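Local structure of extracellular solute-binding protein, family 1 (Bifidobacterium longum subsp. infantis ATCC 15697, 3QUF) at residues W267-L272 with E349-L354; D271-K274 with D278-V281. The protein probably captures a solute outside the cell and delivers it to an ABC transporter for uptake. All blocks are in the same frame, centred on the assembly; numbering follows the deposited sequence.

Interaction 1: residues W267-L272 with E349-L354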
loop_
_atom_site.group_PDB
_atom_site.type_symbol
_atom_site.label_atom_id
_atom_site.label_comp_id
_atom_site.label_asym_id
_atom_site.label_seq_id
_atom_site.Cartn_x
_atom_site.Cartn_y
_atom_site.Cartn_z
ATOM N N TRP A 267 7.150 10.319 -1.829
ATOM C CA TRP A 267 7.437 10.730 -3.228
ATOM C C TRP A 267 7.260 12.235 -3.489
ATOM O O TRP A 267 7.951 12.822 -4.362
ATOM C CB TRP A 267 6.593 9.871 -4.209
ATOM C CG TRP A 267 5.081 9.873 -3.937
ATOM C CD1 TRP A 267 4.161 10.745 -4.434
ATOM C CD2 TRP A 267 4.355 8.951 -3.117
ATOM N NE1 TRP A 267 2.901 10.438 -3.962
ATOM C CE2 TRP A 267 2.998 9.342 -3.148
ATOM C CE3 TRP A 267 4.722 7.843 -2.345
ATOM C CZ2 TRP A 267 2.016 8.657 -2.444
ATOM C CZ3 TRP A 267 3.743 7.161 -1.650
ATOM C CH2 TRP A 267 2.405 7.581 -1.705
ATOM N N ASP A 268 6.358 12.898 -2.769
ATOM C CA ASP A 268 6.139 14.341 -2.918
ATOM C C ASP A 268 6.990 15.233 -2.011
ATOM O O ASP A 268 6.864 16.440 -2.051
ATOM C CB ASP A 268 4.675 14.685 -2.675
ATOM C CG ASP A 268 3.789 14.361 -3.869
ATOM O OD1 ASP A 268 4.322 14.212 -4.990
ATOM O OD2 ASP A 268 2.550 14.306 -3.689
ATOM N N LEU A 269 7.839 14.654 -1.173
ATOM C CA LEU A 269 8.561 15.481 -0.198
ATOM C C LEU A 269 9.477 16.496 -0.855
ATOM O O LEU A 269 9.566 17.617 -0.387
ATOM C CB LEU A 269 9.393 14.630 0.739
ATOM C CG LEU A 269 8.620 14.171 1.952
ATOM C CD1 LEU A 269 9.441 13.074 2.625
ATOM C CD2 LEU A 269 8.379 15.376 2.882
ATOM N N PRO A 270 10.164 16.104 -1.922
ATOM C CA PRO A 270 11.079 17.065 -2.549
ATOM C C PRO A 270 10.375 18.312 -3.070
ATOM O O PRO A 270 10.835 19.436 -2.851
ATOM C CB PRO A 270 11.671 16.267 -3.701
ATOM C CG PRO A 270 11.674 14.900 -3.236
ATOM C CD PRO A 270 10.393 14.744 -2.440
ATOM N N ASP A 271 9.227 18.115 -3.719
ATOM C CA ASP A 271 8.420 19.249 -4.178
ATOM C C ASP A 271 7.849 20.075 -3.017
ATOM O O ASP A 271 7.790 21.306 -3.098
ATOM C CB ASP A 271 7.301 18.789 -5.125
ATOM C CG ASP A 271 7.828 18.262 -6.483
ATOM O OD1 ASP A 271 8.919 18.675 -6.925
ATOM O OD2 ASP A 271 7.127 17.427 -7.109
ATOM N N LEU A 272 7.451 19.424 -1.924
ATOM C CA LEU A 272 6.881 20.158 -0.804
ATOM C C LEU A 272 7.956 20.963 -0.069
ATOM O O LEU A 272 7.706 22.061 0.420
ATOM C CB LEU A 272 6.143 19.209 0.146
ATOM C CG LEU A 272 4.874 18.550 -0.438
ATOM C CD1 LEU A 272 4.016 18.020 0.695
ATOM C CD2 LEU A 272 4.028 19.455 -1.338
ATOM N N GLU A 349 16.667 6.172 8.872
ATOM C CA GLU A 349 16.158 7.297 9.617
ATOM C C GLU A 349 15.151 8.058 8.781
ATOM O O GLU A 349 15.469 8.470 7.680
ATOM C CB GLU A 349 17.339 8.194 9.986
ATOM C CG GLU A 349 18.005 7.721 11.228
ATOM C CD GLU A 349 17.032 7.750 12.385
ATOM O OE1 GLU A 349 16.280 6.771 12.619
ATOM O OE2 GLU A 349 16.998 8.779 13.076
ATOM N N PRO A 350 13.931 8.216 9.278
ATOM C CA PRO A 350 12.991 8.907 8.399
ATOM C C PRO A 350 13.282 10.409 8.328
ATOM O O PRO A 350 13.823 10.961 9.269
ATOM C CB PRO A 350 11.638 8.650 9.062
ATOM C CG PRO A 350 11.946 8.365 10.476
ATOM C CD PRO A 350 13.320 7.810 10.558
ATOM N N PRO A 351 12.891 11.061 7.219
ATOM C CA PRO A 351 12.867 12.513 7.188
ATOM C C PRO A 351 12.086 13.032 8.368
ATOM O O PRO A 351 11.058 12.445 8.719
ATOM C CB PRO A 351 12.149 12.819 5.866
ATOM C CG PRO A 351 12.413 11.650 5.025
ATOM C CD PRO A 351 12.427 10.472 5.951
ATOM N N ALA A 352 12.555 14.122 8.976
ATOM C CA ALA A 352 11.916 14.730 10.143
ATOM C C ALA A 352 10.406 14.859 10.043
ATOM O O ALA A 352 9.671 14.577 10.994
ATOM C CB ALA A 352 12.516 16.114 10.437
ATOM N N GLU A 353 9.934 15.301 8.883
ATOM C CA GLU A 353 8.511 15.550 8.708
ATOM C C GLU A 353 7.704 14.234 8.804
ATOM O O GLU A 353 6.510 14.279 9.111
ATOM C CB GLU A 353 8.256 16.201 7.343
ATOM C CG GLU A 353 8.942 17.551 7.165
ATOM C CD GLU A 353 10.415 17.498 6.651
ATOM O OE1 GLU A 353 11.083 16.437 6.651
ATOM O OE2 GLU A 353 10.898 18.572 6.219
ATOM N N LEU A 354 8.339 13.104 8.507
ATOM C CA LEU A 354 7.646 11.819 8.502
ATOM C C LEU A 354 7.906 11.016 9.784
ATOM O O LEU A 354 7.477 9.878 9.903
ATOM C CB LEU A 354 8.103 11.008 7.293
ATOM C CG LEU A 354 7.702 11.548 5.924
ATOM C CD1 LEU A 354 8.411 10.771 4.827
ATOM C CD2 LEU A 354 6.216 11.450 5.773
#
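The pyrrolidine ring of Pro351, puckered and so only roughly flat, is the one ring in this contact, and it turns its CG atom to Leu269 CD1 at 4.1 Å; no aromatic face or edge takes part. In the two-lobed fold of the solute-binding protein family, the contact joins the start of helix 269-274 to the loop that leads into helix 355-362. It illustrates how one leucine can bridge a long sequence separation: Leu269 supplies more than half of the 132 Å² buried, although the nearest CA atoms, those of Leu269 and Glu353, stay 8.9 Å apart. The side chains of Leu269 and Leu354 meet tip to tip. In Leu354, chi1 of -67° sets CG opposite the carbonyl carbon, and CD1 is anti to CA (chi2 171°), the extended branch that ends against Leu269. The loop turns back on itself, with Leu354 N hydrogen-bonded to Pro351 O at 2.8 Å, and both loop partners of Leu269 belong to this turn. The first helical turn has its own tie, Leu272 N to Asp268 O at 3.0 Å, and Lys251 makes salt bridges to both Asp268 and Asp271. No hydrogen bond crosses between the segments, and the closest approach is purely apolar: Leu269 CD1 and Leu354 CD1 stand 3.3 Å apart, tighter than usual van der Waals contact.

Interaction 2: residues D271-K274 with D278-V281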
loop_
_atom_site.group_PDB
_atom_site.type_symbol
_atom_site.label_atom_id
_atom_site.label_comp_id
_atom_site.label_asym_id
_atom_site.label_seq_id
_atom_site.Cartn_x
_atom_site.Cartn_y
_atom_site.Cartn_z
ATOM N N ASP A 271 9.227 18.115 -3.719
ATOM C CA ASP A 271 8.420 19.249 -4.178
ATOM C C ASP A 271 7.849 20.075 -3.017
ATOM O O ASP A 271 7.790 21.306 -3.098
ATOM C CB ASP A 271 7.301 18.789 -5.125
ATOM C CG ASP A 271 7.828 18.262 -6.483
ATOM O OD1 ASP A 271 8.919 18.675 -6.925
ATOM O OD2 ASP A 271 7.127 17.427 -7.109
ATOM N N LEU A 272 7.451 19.424 -1.924
ATOM C CA LEU A 272 6.881 20.158 -0.804
ATOM C C LEU A 272 7.956 20.963 -0.069
ATOM O O LEU A 272 7.706 22.061 0.420
ATOM C CB LEU A 272 6.143 19.209 0.146
ATOM C CG LEU A 272 4.874 18.550 -0.438
ATOM C CD1 LEU A 272 4.016 18.020 0.695
ATOM C CD2 LEU A 272 4.028 19.455 -1.338
ATOM N N GLN A 273 9.149 20.396 0.016
ATOM C CA GLN A 273 10.247 21.083 0.686
ATOM C C GLN A 273 10.718 22.288 -0.119
ATOM O O GLN A 273 11.013 23.323 0.454
ATOM C CB GLN A 273 11.381 20.097 0.974
ATOM C CG GLN A 273 11.104 19.302 2.245
ATOM C CD GLN A 273 12.243 18.408 2.680
ATOM O OE1 GLN A 273 13.215 18.208 1.958
ATOM N NE2 GLN A 273 12.119 17.854 3.886
ATOM N N LYS A 274 10.749 22.141 -1.442
ATOM C CA LYS A 274 11.019 23.263 -2.369
ATOM C C LYS A 274 10.023 24.412 -2.263
ATOM O O LYS A 274 10.372 25.564 -2.516
ATOM C CB LYS A 274 11.007 22.763 -3.824
ATOM C CG LYS A 274 12.326 22.191 -4.326
ATOM C CD LYS A 274 13.373 23.275 -4.613
ATOM C CE LYS A 274 13.059 24.124 -5.861
ATOM N NZ LYS A 274 14.244 24.880 -6.402
ATOM N N ASP A 278 4.720 25.828 4.806
ATOM C CA ASP A 278 5.050 25.250 6.095
ATOM C C ASP A 278 4.066 24.087 6.308
ATOM O O ASP A 278 2.949 24.305 6.733
ATOM C CB ASP A 278 4.892 26.290 7.203
ATOM C CG ASP A 278 5.415 25.804 8.560
ATOM O OD1 ASP A 278 6.050 24.732 8.605
ATOM O OD2 ASP A 278 5.178 26.517 9.577
ATOM N N PHE A 279 4.498 22.893 5.978
ATOM C CA PHE A 279 3.603 21.706 6.002
ATOM C C PHE A 279 3.925 20.718 7.126
ATOM O O PHE A 279 5.067 20.573 7.528
ATOM C CB PHE A 279 3.636 20.995 4.643
ATOM C CG PHE A 279 4.908 20.211 4.375
ATOM C CD1 PHE A 279 6.027 20.837 3.837
ATOM C CD2 PHE A 279 4.992 18.860 4.669
ATOM C CE1 PHE A 279 7.199 20.111 3.601
ATOM C CE2 PHE A 279 6.155 18.127 4.434
ATOM C CZ PHE A 279 7.263 18.763 3.893
ATOM N N GLY A 280 2.897 20.016 7.609
ATOM C CA GLY A 280 3.100 18.903 8.519
ATOM C C GLY A 280 2.519 17.643 7.919
ATOM O O GLY A 280 1.894 17.698 6.863
ATOM N N VAL A 281 2.762 16.501 8.566
ATOM C CA VAL A 281 2.280 15.223 8.083
ATOM C C VAL A 281 1.599 14.473 9.211
ATOM O O VAL A 281 2.255 14.185 10.221
ATOM C CB VAL A 281 3.410 14.326 7.517
ATOM C CG1 VAL A 281 2.837 13.038 6.956
ATOM C CG2 VAL A 281 4.187 15.100 6.420
#
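Helix and strand face each other here across a short connection, with Leu272 and Phe279 the nearest pair at 7.7 Å between CA atoms and no hydrogen bond between the segments. The two are joined by a CH-pi contact. Leu272 CB sits over one face of the Phe279 ring, 4.0 Å from its centroid and 22° off the ring normal. It is displaced toward the rim, where Phe279 CE1 is the ring atom nearest to Leu272 CB at 3.7 Å. A chi1 of 74° tucks Phe279 CG in between N and C of its own backbone and turns the ring against Leu272. Farther along the ring, Leu272 CD1 approaches Phe279 CD2 at 4.2 Å. Gln273 adds a lighter touch, its CG lying 4.2 Å from Phe279 CE1, while its amide NE2 is hydrogen-bonded to Glu353 OE2. Replacing Phe279 by an alanine removes the ring, which would probably open a gap between helix and strand and deprive Leu272 CB of the face it rests on. Phe254 of helix 247-255 touches both Leu272 and Phe279, as does Phe142 of strand 135-144, the antiparallel neighbour to which strand 279-282 is joined by backbone bonds between Gly280 and Tyr143.

Interactions 1 and 2 both draw on the short helix 269-274, whose residues Asp271 and Leu272 lie in both segments, and have centres about 8 Å apart. They form one continuous cluster: Leu269 CD2 packs on Phe279 CZ at 3.7 Å, so the leucine that meets the 349-354 loop also meets the strand ring. Glu353 closes the circuit from the loop. Its OE2 is hydrogen-bonded to Gln273 NE2 at 2.7 Å, while its CG rests 3.9 Å from Phe279 CZ. Helix, loop and strand thus touch one another in pairs, an apolar centre edged by a polar link. The centres of interactions 1 and 2 lie about 17 and 22 Å from the centre of the chain, on the same side of it.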